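PDB 3MOG: 3-hydroxyadipyl-CoA dehydrogenase from Escherichia coli, which catalyses the NAD-dependent oxidation of 3-hydroxyadipyl-CoA to 3-oxoadipyl-CoA in the breakdown of phenylacetate. Local coordinates for residues I415-A418 against M419-V423. Residues are numbered along the deposited sequence; the frame is centred on the assembly and turned at random.
Sequences IDTA and MRLGV
T417 and L421, one turn apart near the C-terminal end of helix 412-422, lie side by side and point the same way, T417 CG2 meeting L421 CD1 at 3.8 Å. The threonine suits this place because its two branches divide the work: with CG2 anti to the backbone N (OG1 at chi1 -61°), the methyl faces the leucine while OG1 turns back to bond the carbonyl of Q413. Beneath them the backbone runs in i to i+4 bonds, from M419 N to I415 O (3.2 Å) through to G422 N to A418 O (2.7 Å). The tight side holds I415, A418 and M419. The small A418 sits against I190 and V191, and the flexible M419, bent at chi2 and chi3, brings CG to 3.3 Å from I415 O and reaches I190 and V194. D416, although acidic, is buried, its OD1 taking the N-H of L430 at the start of helix 429-436. R420 marks the solvent side: in the conformer given, one of two modelled, its guanidinium lays one face over T417 CA. Backbone bonds, apolar packing and the hydrogen bonds of D416 and T417 thus fix this turn, while any attraction between R420 and D416 is probably weak and conformer-dependent.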
# COMPACT_ATOMS: atom_id res chain seq x y z
N ILE C 415 -27.16 4.05 -5.86
CA ILE C 415 -26.11 4.73 -5.11
C ILE C 415 -26.65 6.03 -4.51
O ILE C 415 -26.44 6.31 -3.33
CB ILE C 415 -24.84 4.95 -5.99
CG1 ILE C 415 -24.23 3.59 -6.38
CG2 ILE C 415 -23.79 5.81 -5.26
CD1 ILE C 415 -23.06 3.65 -7.37
N ASP C 416 -27.39 6.82 -5.30
CA ASP C 416 -28.01 8.05 -4.79
C ASP C 416 -28.98 7.74 -3.64
O ASP C 416 -28.89 8.33 -2.57
CB ASP C 416 -28.72 8.83 -5.90
CG ASP C 416 -27.76 9.61 -6.80
OD1 ASP C 416 -26.60 9.84 -6.41
OD2 ASP C 416 -28.18 9.98 -7.92
N THR C 417 -29.88 6.79 -3.87
CA THR C 417 -30.89 6.41 -2.89
C THR C 417 -30.25 5.96 -1.58
O THR C 417 -30.63 6.44 -0.51
CB THR C 417 -31.80 5.33 -3.44
OG1 THR C 417 -32.48 5.84 -4.59
CG2 THR C 417 -32.82 4.90 -2.40
N ALA C 418 -29.26 5.08 -1.68
CA ALA C 418 -28.55 4.58 -0.51
C ALA C 418 -27.97 5.68 0.37
O ALA C 418 -28.06 5.61 1.60
CB ALA C 418 -27.46 3.60 -0.92
N MET C 419 -27.37 6.69 -0.25
CA MET C 419 -26.78 7.77 0.50
C MET C 419 -27.85 8.72 1.09
O MET C 419 -27.67 9.25 2.19
CB MET C 419 -25.73 8.50 -0.35
CG MET C 419 -24.61 7.58 -0.91
SD MET C 419 -24.05 6.23 0.15
CE MET C 419 -23.16 7.15 1.37
N ARG C 420 -28.95 8.92 0.37
CA ARG C 420 -30.07 9.69 0.91
C ARG C 420 -30.73 9.00 2.10
O ARG C 420 -31.05 9.64 3.10
CB ARG C 420 -31.12 9.95 -0.16
CG ARG C 420 -31.16 11.38 -0.67
CD ARG C 420 -32.27 11.54 -1.69
NE ARG C 420 -31.95 10.86 -2.94
CZ ARG C 420 -32.64 9.86 -3.48
NH1 ARG C 420 -33.73 9.39 -2.87
NH2 ARG C 420 -32.24 9.34 -4.63
N LEU C 421 -30.94 7.69 2.01
CA LEU C 421 -31.68 6.98 3.06
C LEU C 421 -30.82 6.38 4.16
O LEU C 421 -31.19 6.45 5.33
CB LEU C 421 -32.63 5.96 2.43
CG LEU C 421 -33.72 6.61 1.55
CD1 LEU C 421 -34.63 5.58 0.92
CD2 LEU C 421 -34.57 7.66 2.31
N GLY C 422 -29.66 5.82 3.81
CA GLY C 422 -28.80 5.17 4.79
C GLY C 422 -28.07 6.11 5.73
O GLY C 422 -27.85 5.79 6.89
N VAL C 423 -27.69 7.29 5.22
CA VAL C 423 -26.91 8.24 6.00
C VAL C 423 -27.39 9.67 5.83
O VAL C 423 -26.68 10.60 6.21
CB VAL C 423 -25.39 8.17 5.65
CG1 VAL C 423 -24.68 7.03 6.41
CG2 VAL C 423 -25.21 8.02 4.17